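Local coordinates for tryptophan decarboxylase 1 (Oryza sativa subsp. japonica, PDB 6KHO), which catalyses the pyridoxal 5'-phosphate-dependent decarboxylation of L-tryptophan to tryptamine, and of 5-hydroxy-L-tryptophan to serotonin, in serotonin biosynthesis, at residues V48-L54 against T93-N99; N99-F103 against K470-A474; T182-R187 against P263-C267; E460-L465 against T508-M512. All coordinates share one frame; numbering follows the deposited sequence.

Interaction 1. Residues V48-L54 against T93-N99; sequences VESMPVL and THWASPN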
loop_
_atom_site.group_PDB
_atom_site.type_symbol
_atom_site.label_atom_id
_atom_site.label_comp_id
_atom_site.label_asym_id
_atom_site.label_seq_id
_atom_site.Cartn_x
_atom_site.Cartn_y
_atom_site.Cartn_z
ATOM N N VAL A 48 24.511 -13.541 -4.275
ATOM C CA VAL A 48 23.524 -13.916 -3.254
ATOM C C VAL A 48 23.564 -15.417 -2.965
ATOM O O VAL A 48 23.422 -15.841 -1.808
ATOM C CB VAL A 48 22.102 -13.459 -3.647
ATOM C CG1 VAL A 48 21.606 -14.148 -4.918
ATOM C CG2 VAL A 48 21.129 -13.720 -2.489
ATOM N N GLU A 49 23.771 -16.244 -3.995
ATOM C CA GLU A 49 23.743 -17.690 -3.798
ATOM C C GLU A 49 24.820 -18.149 -2.823
ATOM O O GLU A 49 24.646 -19.158 -2.126
ATOM C CB GLU A 49 23.899 -18.405 -5.145
ATOM C CG GLU A 49 23.878 -19.933 -5.045
ATOM C CD GLU A 49 24.037 -20.630 -6.391
ATOM O OE1 GLU A 49 23.907 -19.969 -7.448
ATOM O OE2 GLU A 49 24.298 -21.849 -6.396
ATOM N N SER A 50 25.927 -17.419 -2.757
ATOM C CA SER A 50 27.051 -17.738 -1.889
ATOM C C SER A 50 26.818 -17.314 -0.449
ATOM O O SER A 50 27.595 -17.701 0.429
ATOM C CB SER A 50 28.320 -17.056 -2.420
ATOM O OG SER A 50 28.321 -15.671 -2.087
ATOM N N MET A 51 25.787 -16.517 -0.188
ATOM C CA MET A 51 25.433 -16.127 1.163
ATOM C C MET A 51 24.521 -17.179 1.791
ATOM O O MET A 51 23.833 -17.919 1.080
ATOM C CB MET A 51 24.723 -14.776 1.154
ATOM C CG MET A 51 25.452 -13.676 0.380
ATOM S SD MET A 51 24.490 -12.141 0.406
ATOM C CE MET A 51 25.597 -11.002 -0.433
ATOM N N PRO A 52 24.505 -17.286 3.116
ATOM C CA PRO A 52 23.497 -18.137 3.758
ATOM C C PRO A 52 22.113 -17.531 3.547
ATOM O O PRO A 52 21.921 -16.328 3.725
ATOM C CB PRO A 52 23.910 -18.130 5.235
ATOM C CG PRO A 52 24.702 -16.850 5.395
ATOM C CD PRO A 52 25.410 -16.646 4.089
ATOM N N VAL A 53 21.153 -18.367 3.140
ATOM C CA VAL A 53 19.803 -17.858 2.877
ATOM C C VAL A 53 19.249 -17.159 4.110
ATOM O O VAL A 53 18.757 -16.025 4.034
ATOM C CB VAL A 53 18.871 -18.985 2.407
ATOM C CG1 VAL A 53 17.498 -18.395 2.103
ATOM C CG2 VAL A 53 19.443 -19.675 1.181
ATOM N N LEU A 54 19.321 -17.823 5.269
ATOM C CA LEU A 54 18.903 -17.211 6.526
ATOM C C LEU A 54 20.101 -16.583 7.227
ATOM O O LEU A 54 21.204 -17.123 7.159
ATOM C CB LEU A 54 18.268 -18.245 7.455
ATOM C CG LEU A 54 16.919 -18.787 6.989
ATOM C CD1 LEU A 54 16.607 -20.090 7.704
ATOM C CD2 LEU A 54 15.834 -17.756 7.233
ATOM N N THR A 93 17.140 -12.088 5.262
ATOM C CA THR A 93 16.784 -13.362 4.653
ATOM C C THR A 93 16.696 -13.149 3.144
ATOM O O THR A 93 16.005 -12.233 2.689
ATOM C CB THR A 93 15.450 -13.859 5.212
ATOM O OG1 THR A 93 15.607 -14.129 6.607
ATOM C CG2 THR A 93 14.955 -15.095 4.468
ATOM N N HIS A 94 17.387 -13.980 2.369
ATOM C CA HIS A 94 17.545 -13.691 0.940
ATOM C C HIS A 94 16.430 -14.353 0.139
ATOM O O HIS A 94 16.561 -15.470 -0.370
ATOM C CB HIS A 94 18.934 -14.097 0.473
ATOM C CG HIS A 94 20.013 -13.295 1.135
ATOM N ND1 HIS A 94 20.244 -11.969 0.829
ATOM C CD2 HIS A 94 20.873 -13.610 2.135
ATOM C CE1 HIS A 94 21.223 -11.511 1.594
ATOM N NE2 HIS A 94 21.618 -12.485 2.398
ATOM N N TRP A 95 15.319 -13.625 0.012
ATOM C CA TRP A 95 14.226 -14.066 -0.850
ATOM C C TRP A 95 14.686 -14.283 -2.289
ATOM O O TRP A 95 14.149 -15.150 -2.984
ATOM C CB TRP A 95 13.093 -13.042 -0.805
ATOM C CG TRP A 95 12.276 -13.134 0.429
ATOM C CD1 TRP A 95 12.625 -12.717 1.677
ATOM C CD2 TRP A 95 10.955 -13.685 0.542
ATOM N NE1 TRP A 95 11.607 -12.978 2.563
ATOM C CE2 TRP A 95 10.568 -13.565 1.892
ATOM C CE3 TRP A 95 10.060 -14.253 -0.368
ATOM C CZ2 TRP A 95 9.323 -14.004 2.358
ATOM C CZ3 TRP A 95 8.825 -14.693 0.099
ATOM C CH2 TRP A 95 8.475 -14.574 1.449
ATOM N N ALA A 96 15.691 -13.523 -2.744
ATOM C CA ALA A 96 16.186 -13.650 -4.109
ATOM C C ALA A 96 17.115 -14.840 -4.295
ATOM O O ALA A 96 17.478 -15.148 -5.435
ATOM C CB ALA A 96 16.924 -12.367 -4.536
ATOM N N SER A 97 17.517 -15.506 -3.221
ATOM C CA SER A 97 18.462 -16.601 -3.370
ATOM C C SER A 97 17.851 -17.726 -4.202
ATOM O O SER A 97 16.670 -18.041 -4.043
ATOM C CB SER A 97 18.883 -17.147 -2.008
ATOM O OG SER A 97 19.722 -18.281 -2.181
ATOM N N PRO A 98 18.628 -18.373 -5.075
ATOM C CA PRO A 98 18.121 -19.583 -5.743
ATOM C C PRO A 98 17.841 -20.726 -4.783
ATOM O O PRO A 98 17.203 -21.703 -5.186
ATOM C CB PRO A 98 19.243 -19.949 -6.726
ATOM C CG PRO A 98 20.451 -19.337 -6.158
ATOM C CD PRO A 98 20.018 -18.071 -5.463
ATOM N N ASN A 99 18.280 -20.629 -3.531
ATOM C CA ASN A 99 18.053 -21.654 -2.522
ATOM C C ASN A 99 16.971 -21.265 -1.519
ATOM O O ASN A 99 16.834 -21.920 -0.482
ATOM C CB ASN A 99 19.375 -21.967 -1.799
ATOM C CG ASN A 99 20.427 -22.531 -2.736
ATOM O OD1 ASN A 99 20.097 -23.271 -3.672
ATOM N ND2 ASN A 99 21.699 -22.167 -2.511
HETATM O O HOH W 1 21.581 -17.351 -0.418
HETATM O O HOH W 2 22.652 -20.371 -0.330
HETATM O O HOH W 3 24.103 -23.235 -4.037
#
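Val48 lays CG2 against the base of the His94 side chain, 3.7 Å from His94 CB, with CG1 turned to the ring of Pro98. Glu49, its CG anti to the backbone N (chi1 -180°), runs extended across Pro98, and its CG lies 3.7 Å from Pro98 CG. The carboxylate reaches Asn99 ND2 through a water that donates to Glu49 OE2, while Glu49 OE1 is bonded to His497. Met51 SD approaches the His94 ring obliquely, 3.9 Å from its centroid, and Pro52 O meets the edge of the same ring, 3.3 Å from CD2. A water joins the carbonyls of Val48 and Met51 to Ser97 OG. Val53 O then accepts from His94 N at 3.0 Å, in the carbonyl plane, while Val53 CG2 packs on Ser97 OG and Asn99 CB. An alanine in place of His94 would probably open a gap beside Met51 SD and Val48 CG2 and leave Tyr44 OH without its ND1 partner. Leu54 CD2 ends the row beside Thr93 OG1, which is bonded to Gln130 of the second subunit. His94 to Ser97 form a type I beta turn, followed by an ST turn in which Ser97 OG accepts from Asn99 N.

Interaction 2. Residues N99-F103 against K470-A474; sequences NFFAF and KAYVA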
loop_
_atom_site.group_PDB
_atom_site.type_symbol
_atom_site.label_atom_id
_atom_site.label_comp_id
_atom_site.label_asym_id
_atom_site.label_seq_id
_atom_site.Cartn_x
_atom_site.Cartn_y
_atom_site.Cartn_z
ATOM N N ASN A 99 18.280 -20.629 -3.531
ATOM C CA ASN A 99 18.053 -21.654 -2.522
ATOM C C ASN A 99 16.971 -21.265 -1.519
ATOM O O ASN A 99 16.834 -21.920 -0.482
ATOM C CB ASN A 99 19.375 -21.967 -1.799
ATOM C CG ASN A 99 20.427 -22.531 -2.736
ATOM O OD1 ASN A 99 20.097 -23.271 -3.672
ATOM N ND2 ASN A 99 21.699 -22.167 -2.511
ATOM N N PHE A 100 16.223 -20.197 -1.789
ATOM C CA PHE A 100 15.051 -19.849 -0.994
ATOM C C PHE A 100 13.887 -20.716 -1.467
ATOM O O PHE A 100 13.476 -20.618 -2.627
ATOM C CB PHE A 100 14.744 -18.356 -1.157
ATOM C CG PHE A 100 13.593 -17.866 -0.334
ATOM C CD1 PHE A 100 12.285 -18.036 -0.769
ATOM C CD2 PHE A 100 13.817 -17.201 0.859
ATOM C CE1 PHE A 100 11.214 -17.565 -0.016
ATOM C CE2 PHE A 100 12.761 -16.717 1.612
ATOM C CZ PHE A 100 11.446 -16.914 1.176
ATOM N N PHE A 101 13.377 -21.585 -0.586
ATOM C CA PHE A 101 12.335 -22.549 -0.945
ATOM C C PHE A 101 11.061 -22.389 -0.120
ATOM O O PHE A 101 10.217 -23.290 -0.133
ATOM C CB PHE A 101 12.842 -23.992 -0.786
ATOM C CG PHE A 101 14.112 -24.293 -1.541
ATOM C CD1 PHE A 101 14.137 -24.286 -2.928
ATOM C CD2 PHE A 101 15.273 -24.611 -0.862
ATOM C CE1 PHE A 101 15.304 -24.572 -3.621
ATOM C CE2 PHE A 101 16.444 -24.904 -1.556
ATOM C CZ PHE A 101 16.454 -24.890 -2.934
ATOM N N ALA A 102 10.902 -21.285 0.602
ATOM C CA ALA A 102 9.829 -21.105 1.566
ATOM C C ALA A 102 8.661 -20.297 0.986
ATOM O O ALA A 102 8.789 -19.602 -0.029
ATOM C CB ALA A 102 10.373 -20.420 2.821
ATOM N N PHE A 103 7.508 -20.405 1.656
ATOM C CA PHE A 103 6.305 -19.604 1.371
ATOM C C PHE A 103 5.972 -19.735 -0.116
ATOM O O PHE A 103 5.819 -20.864 -0.604
ATOM C CB PHE A 103 6.559 -18.192 1.886
ATOM C CG PHE A 103 7.102 -18.165 3.294
ATOM C CD1 PHE A 103 6.373 -18.722 4.335
ATOM C CD2 PHE A 103 8.346 -17.622 3.573
ATOM C CE1 PHE A 103 6.872 -18.727 5.630
ATOM C CE2 PHE A 103 8.851 -17.618 4.869
ATOM C CZ PHE A 103 8.112 -18.171 5.896
ATOM N N LYS A 470 22.426 -23.389 2.711
ATOM C CA LYS A 470 22.165 -23.737 1.323
ATOM C C LYS A 470 20.695 -24.063 1.077
ATOM O O LYS A 470 20.352 -24.620 0.028
ATOM C CB LYS A 470 23.054 -24.909 0.897
ATOM C CG LYS A 470 24.563 -24.621 1.036
ATOM C CD LYS A 470 25.226 -24.382 -0.321
ATOM C CE LYS A 470 25.053 -22.942 -0.787
ATOM N NZ LYS A 470 25.811 -22.647 -2.049
ATOM N N ALA A 471 19.827 -23.725 2.023
ATOM C CA ALA A 471 18.392 -23.905 1.874
ATOM C C ALA A 471 17.682 -22.999 2.863
ATOM O O ALA A 471 18.249 -22.610 3.887
ATOM C CB ALA A 471 17.970 -25.360 2.105
ATOM N N TYR A 472 16.449 -22.637 2.521
ATOM C CA TYR A 472 15.482 -22.139 3.490
ATOM C C TYR A 472 14.195 -22.901 3.228
ATOM O O TYR A 472 13.570 -22.729 2.176
ATOM C CB TYR A 472 15.258 -20.643 3.372
ATOM C CG TYR A 472 14.261 -20.084 4.363
ATOM C CD1 TYR A 472 13.908 -20.790 5.517
ATOM C CD2 TYR A 472 13.657 -18.853 4.139
ATOM C CE1 TYR A 472 12.989 -20.271 6.422
ATOM C CE2 TYR A 472 12.748 -18.329 5.031
ATOM C CZ TYR A 472 12.414 -19.039 6.169
ATOM O OH TYR A 472 11.511 -18.505 7.052
ATOM N N VAL A 473 13.827 -23.760 4.171
ATOM C CA VAL A 473 12.632 -24.583 4.092
ATOM C C VAL A 473 11.770 -24.240 5.295
ATOM O O VAL A 473 12.284 -24.065 6.407
ATOM C CB VAL A 473 12.990 -26.084 4.070
ATOM C CG1 VAL A 473 11.744 -26.942 4.109
ATOM C CG2 VAL A 473 13.810 -26.399 2.841
ATOM N N ALA A 474 10.470 -24.097 5.074
ATOM C CA ALA A 474 9.548 -23.899 6.179
ATOM C C ALA A 474 8.434 -24.930 6.070
ATOM O O ALA A 474 8.291 -25.625 5.059
ATOM C CB ALA A 474 9.002 -22.468 6.212
HETATM O O HOH W 3 24.103 -23.235 -4.037
HETATM O O HOH W 4 9.476 -24.332 2.569
#
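Tyr472 pairs with segment 99-103 through both its backbone polar atoms, N giving a hydrogen bond to Asn99 O (3.1 Å) and O taking one from Phe101 N (3.0 Å). Together they make a single parallel beta bridge between Phe100 and Tyr472, just ahead of strand 474-478 of the C-terminal antiparallel sheet. Waters extend the pairing at both ends: one accepts from Asn99 ND2 and Lys470 NZ, another accepts from Ala474 N and donates to Phe101 O. A bend of Lys470 at chi2 and chi3 brings its amine round to the first. Beside the bridge, Phe100, Phe103 and Tyr472 form an aromatic cluster. Phe100 and Tyr472 both have CG anti to the backbone N (chi1 -177° and -180°), and their side chains run alongside each other with the Tyr472 edge offset toward the Phe100 face, planes at 80°. Phe101 puts its ring edge against Ala471 CB, 4.0 Å from CE2, and stacks on Phe486. Phe103 meets Phe127 of the second subunit edge-to-face, and its side chain is about 8 Å from the bound pyridoxal 5'-phosphate at the nearest atoms. The methyl of Ala102 sits over one face of the Tyr472 ring, its CB 3.9 Å from the centroid.

Interaction 3. Residues T182-R187 against P263-C267; sequences TLVAAR and PTYVC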
loop_
_atom_site.group_PDB
_atom_site.type_symbol
_atom_site.label_atom_id
_atom_site.label_comp_id
_atom_site.label_asym_id
_atom_site.label_seq_id
_atom_site.Cartn_x
_atom_site.Cartn_y
_atom_site.Cartn_z
ATOM N N THR A 182 -13.995 -5.817 -0.956
ATOM C CA THR A 182 -15.146 -6.595 -1.410
ATOM C C THR A 182 -16.015 -7.045 -0.239
ATOM O O THR A 182 -17.238 -7.145 -0.386
ATOM C CB THR A 182 -14.721 -7.810 -2.242
ATOM O OG1 THR A 182 -13.822 -8.651 -1.497
ATOM C CG2 THR A 182 -14.068 -7.358 -3.549
ATOM N N LEU A 183 -15.408 -7.333 0.918
ATOM C CA LEU A 183 -16.202 -7.608 2.113
ATOM C C LEU A 183 -17.052 -6.405 2.493
ATOM O O LEU A 183 -18.198 -6.563 2.934
ATOM C CB LEU A 183 -15.304 -7.989 3.290
ATOM C CG LEU A 183 -14.812 -9.424 3.353
ATOM C CD1 LEU A 183 -13.545 -9.482 4.208
ATOM C CD2 LEU A 183 -15.918 -10.297 3.946
ATOM N N VAL A 184 -16.503 -5.199 2.350
ATOM C CA VAL A 184 -17.260 -4.007 2.707
ATOM C C VAL A 184 -18.425 -3.816 1.744
ATOM O O VAL A 184 -19.544 -3.502 2.162
ATOM C CB VAL A 184 -16.339 -2.777 2.750
ATOM C CG1 VAL A 184 -17.165 -1.492 2.691
ATOM C CG2 VAL A 184 -15.508 -2.807 4.035
ATOM N N ALA A 185 -18.199 -4.047 0.452
ATOM C CA ALA A 185 -19.299 -3.938 -0.506
ATOM C C ALA A 185 -20.390 -4.968 -0.212
ATOM O O ALA A 185 -21.584 -4.643 -0.207
ATOM C CB ALA A 185 -18.765 -4.087 -1.930
ATOM N N ALA A 186 -19.998 -6.216 0.058
ATOM C CA ALA A 186 -20.986 -7.249 0.365
ATOM C C ALA A 186 -21.724 -6.928 1.657
ATOM O O ALA A 186 -22.952 -7.067 1.733
ATOM C CB ALA A 186 -20.316 -8.621 0.456
ATOM N N ARG A 187 -20.980 -6.496 2.683
ATOM C CA ARG A 187 -21.576 -6.087 3.950
ATOM C C ARG A 187 -22.629 -5.003 3.754
ATOM O O ARG A 187 -23.753 -5.105 4.267
ATOM C CB ARG A 187 -20.482 -5.592 4.900
ATOM C CG ARG A 187 -20.988 -5.149 6.288
ATOM C CD ARG A 187 -19.951 -4.276 7.018
ATOM N NE ARG A 187 -19.852 -2.941 6.420
ATOM C CZ ARG A 187 -18.901 -2.047 6.693
ATOM N NH1 ARG A 187 -17.929 -2.329 7.563
ATOM N NH2 ARG A 187 -18.918 -0.867 6.082
ATOM N N PRO A 263 -26.406 -14.921 5.392
ATOM C CA PRO A 263 -25.164 -15.294 4.703
ATOM C C PRO A 263 -24.794 -14.222 3.693
ATOM O O PRO A 263 -25.597 -13.850 2.836
ATOM C CB PRO A 263 -25.511 -16.622 4.019
ATOM C CG PRO A 263 -26.730 -17.116 4.751
ATOM C CD PRO A 263 -27.484 -15.896 5.147
ATOM N N THR A 264 -23.562 -13.735 3.802
ATOM C CA THR A 264 -23.182 -12.471 3.190
ATOM C C THR A 264 -22.067 -12.591 2.160
ATOM O O THR A 264 -22.100 -11.871 1.158
ATOM C CB THR A 264 -22.782 -11.469 4.290
ATOM O OG1 THR A 264 -23.941 -11.134 5.076
ATOM C CG2 THR A 264 -22.175 -10.187 3.708
ATOM N N TYR A 265 -21.126 -13.519 2.337
ATOM C CA TYR A 265 -19.876 -13.495 1.581
ATOM C C TYR A 265 -19.191 -14.843 1.739
ATOM O O TYR A 265 -19.131 -15.383 2.848
ATOM C CB TYR A 265 -18.986 -12.357 2.093
ATOM C CG TYR A 265 -17.655 -12.095 1.387
ATOM C CD1 TYR A 265 -16.588 -12.978 1.485
ATOM C CD2 TYR A 265 -17.456 -10.901 0.694
ATOM C CE1 TYR A 265 -15.354 -12.685 0.862
ATOM C CE2 TYR A 265 -16.236 -10.598 0.077
ATOM C CZ TYR A 265 -15.197 -11.492 0.160
ATOM O OH TYR A 265 -13.984 -11.155 -0.426
ATOM N N VAL A 266 -18.697 -15.385 0.628
ATOM C CA VAL A 266 -17.922 -16.624 0.614
ATOM C C VAL A 266 -16.582 -16.354 -0.073
ATOM O O VAL A 266 -16.546 -15.756 -1.151
ATOM C CB VAL A 266 -18.669 -17.758 -0.120
ATOM C CG1 VAL A 266 -17.843 -19.023 -0.119
ATOM C CG2 VAL A 266 -20.068 -18.021 0.496
ATOM N N CYS A 267 -15.486 -16.823 0.526
ATOM C CA CYS A 267 -14.173 -16.779 -0.115
ATOM C C CYS A 267 -13.788 -18.174 -0.585
ATOM O O CYS A 267 -13.694 -19.099 0.224
ATOM C CB CYS A 267 -13.102 -16.231 0.831
ATOM S SG CYS A 267 -11.487 -15.932 -0.004
HETATM O O HOH W 5 -23.864 -9.665 0.115
#
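Helix 182-187 and strand 263-267 run nearly antiparallel, their axes 156° apart in direction and 7.9 Å apart at closest approach. Tyr265 carries most of the contact. Its CG lies anti to the backbone N (chi1 -177°), and the ring extends forward along the strand, between it and the helix, its hydroxyl toward Thr182. Leu183 covers one ring face: CD2 stands above the centre, 3.5 Å from the centroid and 10° off the normal, a CH-pi contact. In the plane of the ring, Ala186 CB meets the edge at CD2, 3.7 Å away. At the end of the ring Tyr265 OH donates to Thr182 OG1 at 2.7 Å. The threonine's own proton is directed back to the carbonyls of Ala178 and Met179, which share it, so the buried phenol is tied to a hydroxyl held by the helix. Nearer the start of the strand segment, Thr264 CG2 lies 3.8 Å from Ala186 O, while Thr264 OG1 turns to Val262 O. A water bridges the two backbones by donating to Ala186 O and to Thr264 O.

The pairing is helix-on-sheet packing in the large pyridoxal-phosphate-binding domain, where strand 262-269 lies between strands 294-298 and 205-210 of the seven-stranded mixed sheet. Trp294 of the first neighbour lies nearly parallel to the Tyr265 ring and also touches Thr182 and Ala186. Helix 215-223 packs on Leu183 through Phe217 and Cys221, and Arg187 turns away to Ala224 O of its own chain and to the carbonyls of Arg222 and Leu223 of the second subunit.

Interaction 4. Residues E460-L465 against T508-M512; sequences ELMERL and TTTEM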
loop_
_atom_site.group_PDB
_atom_site.type_symbol
_atom_site.label_atom_id
_atom_site.label_comp_id
_atom_site.label_asym_id
_atom_site.label_seq_id
_atom_site.Cartn_x
_atom_site.Cartn_y
_atom_site.Cartn_z
ATOM N N GLU A 460 13.427 -31.765 12.736
ATOM C CA GLU A 460 14.883 -31.813 12.791
ATOM C C GLU A 460 15.483 -31.607 11.407
ATOM O O GLU A 460 16.410 -30.806 11.233
ATOM C CB GLU A 460 15.334 -33.151 13.388
ATOM C CG GLU A 460 16.838 -33.318 13.536
ATOM C CD GLU A 460 17.385 -32.652 14.785
ATOM O OE1 GLU A 460 18.622 -32.468 14.878
ATOM O OE2 GLU A 460 16.582 -32.306 15.675
ATOM N N LEU A 461 14.965 -32.331 10.412
ATOM C CA LEU A 461 15.418 -32.166 9.035
ATOM C C LEU A 461 15.370 -30.699 8.610
ATOM O O LEU A 461 16.364 -30.143 8.124
ATOM C CB LEU A 461 14.560 -33.025 8.105
ATOM C CG LEU A 461 14.913 -32.973 6.622
ATOM C CD1 LEU A 461 16.402 -33.234 6.431
ATOM C CD2 LEU A 461 14.072 -33.963 5.821
ATOM N N MET A 462 14.220 -30.054 8.819
ATOM C CA MET A 462 14.035 -28.667 8.404
ATOM C C MET A 462 15.050 -27.741 9.067
ATOM O O MET A 462 15.674 -26.905 8.403
ATOM C CB MET A 462 12.606 -28.223 8.734
ATOM C CG MET A 462 12.338 -26.733 8.546
ATOM S SD MET A 462 10.711 -26.232 9.159
ATOM C CE MET A 462 11.034 -25.909 10.897
ATOM N N GLU A 463 15.214 -27.859 10.387
ATOM C CA GLU A 463 16.129 -26.968 11.090
ATOM C C GLU A 463 17.574 -27.244 10.695
ATOM O O GLU A 463 18.408 -26.334 10.739
ATOM C CB GLU A 463 15.920 -27.094 12.603
ATOM C CG GLU A 463 14.470 -26.816 13.033
ATOM C CD GLU A 463 14.197 -27.077 14.515
ATOM O OE1 GLU A 463 13.500 -26.249 15.145
ATOM O OE2 GLU A 463 14.660 -28.110 15.046
ATOM N N ARG A 464 17.866 -28.477 10.269
ATOM C CA ARG A 464 19.199 -28.844 9.805
ATOM C C ARG A 464 19.474 -28.321 8.401
ATOM O O ARG A 464 20.593 -27.896 8.105
ATOM C CB ARG A 464 19.362 -30.363 9.843
ATOM C CG ARG A 464 19.829 -30.877 11.189
ATOM C CD ARG A 464 20.073 -32.374 11.176
ATOM N NE ARG A 464 20.513 -32.834 12.489
ATOM C CZ ARG A 464 21.251 -33.920 12.692
ATOM N NH1 ARG A 464 21.638 -34.670 11.667
ATOM N NH2 ARG A 464 21.604 -34.253 13.926
ATOM N N LEU A 465 18.483 -28.368 7.511
ATOM C CA LEU A 465 18.687 -27.783 6.193
ATOM C C LEU A 465 18.915 -26.279 6.298
ATOM O O LEU A 465 19.766 -25.725 5.594
ATOM C CB LEU A 465 17.499 -28.106 5.288
ATOM C CG LEU A 465 17.286 -29.600 5.019
ATOM C CD1 LEU A 465 15.860 -29.885 4.583
ATOM C CD2 LEU A 465 18.270 -30.130 3.981
ATOM N N THR A 508 21.237 -35.175 4.488
ATOM C CA THR A 508 20.922 -34.811 5.867
ATOM C C THR A 508 20.049 -35.866 6.539
ATOM O O THR A 508 20.169 -36.094 7.748
ATOM C CB THR A 508 20.235 -33.441 5.895
ATOM O OG1 THR A 508 21.050 -32.483 5.206
ATOM C CG2 THR A 508 20.001 -32.962 7.327
ATOM N N THR A 509 19.175 -36.524 5.776
ATOM C CA THR A 509 18.271 -37.509 6.360
ATOM C C THR A 509 19.036 -38.747 6.819
ATOM O O THR A 509 18.831 -39.237 7.938
ATOM C CB THR A 509 17.183 -37.873 5.347
ATOM O OG1 THR A 509 16.327 -36.742 5.139
ATOM C CG2 THR A 509 16.341 -39.044 5.846
ATOM N N THR A 510 19.928 -39.259 5.966
ATOM C CA THR A 510 20.751 -40.411 6.330
ATOM C C THR A 510 21.555 -40.139 7.602
ATOM O O THR A 510 21.539 -40.943 8.542
ATOM C CB THR A 510 21.681 -40.778 5.171
ATOM O OG1 THR A 510 22.502 -39.655 4.847
ATOM C CG2 THR A 510 20.894 -41.152 3.939
ATOM N N GLU A 511 22.244 -38.996 7.663
ATOM C CA GLU A 511 23.009 -38.648 8.857
ATOM C C GLU A 511 22.138 -38.540 10.106
ATOM O O GLU A 511 22.662 -38.634 11.221
ATOM C CB GLU A 511 23.757 -37.331 8.651
ATOM C CG GLU A 511 24.644 -37.286 7.421
ATOM C CD GLU A 511 25.471 -36.005 7.349
ATOM O OE1 GLU A 511 26.254 -35.840 6.386
ATOM O OE2 GLU A 511 25.339 -35.163 8.265
ATOM N N MET A 512 20.829 -38.335 9.954
ATOM C CA MET A 512 19.951 -38.288 11.116
ATOM C C MET A 512 19.639 -39.678 11.659
ATOM O O MET A 512 19.381 -39.824 12.859
ATOM C CB MET A 512 18.647 -37.572 10.769
ATOM C CG MET A 512 18.657 -36.082 11.037
ATOM S SD MET A 512 17.158 -35.327 10.368
ATOM C CE MET A 512 15.876 -36.244 11.229
#
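Arg464 reaches across to helix 508-512 with an aliphatic stem and a flat tip. Its CB lies 3.7 Å from Thr508 CG2, and CD touches both that methyl and Met512 CG. The chain is extended from CG to NE, where it forms a salt bridge with Glu460 OE1 one turn earlier (3.1 Å); that oxygen uses its anti lone pair and lies 31° out of the guanidinium plane. Beyond CZ the group lies with one face over Met512 CG, which is 3.4 Å from NH1. A leucine here would probably leave the Glu460 carboxylate without its mate and uncover Met512 CG. Met512 bends at chi3 (58°), which turns its methyl back toward Glu460: CE lies 3.8 Å from Glu460 CB, and SD 3.7 Å from Leu461 N. Deeper in, Leu461 spreads its two methyls over the threonines, CD1 on Thr508 CG2 and CD2 3.6 Å from Thr509 OG1. Both threonine hydroxyls are bonded within their own helix, to Leu504 O and Ile505 O. The segments' axes come within 10.3 Å at 124°, and helices 451-468 and 495-513 thus pack together in the C-terminal region, where Leu461 also touches Leu484 of strand 481-487.

How the interactions relate
Interaction 1 comes first along the chain, closing the loop that holds helices 61-65 and 77-88. Asn99 ends it and opens interaction 2, a far longer closure that returns only at 470-474. The two touch where Val53 and Leu54 pack on Tyr472, and they share a water. Nested within that long loop, about 35 Å away between centres, interaction 3 fastens a helix to the large mixed sheet and closes a loop holding strands 205-210 and 231-234 and helices 215-223 and 246-258. Interaction 4 closes one holding strands 474-478 and 481-487 and crosses interaction 2; Met462 packs on Val473 and Ala474. Interactions 1, 2 and 4 thus join the N-terminal loops to the C-terminal region.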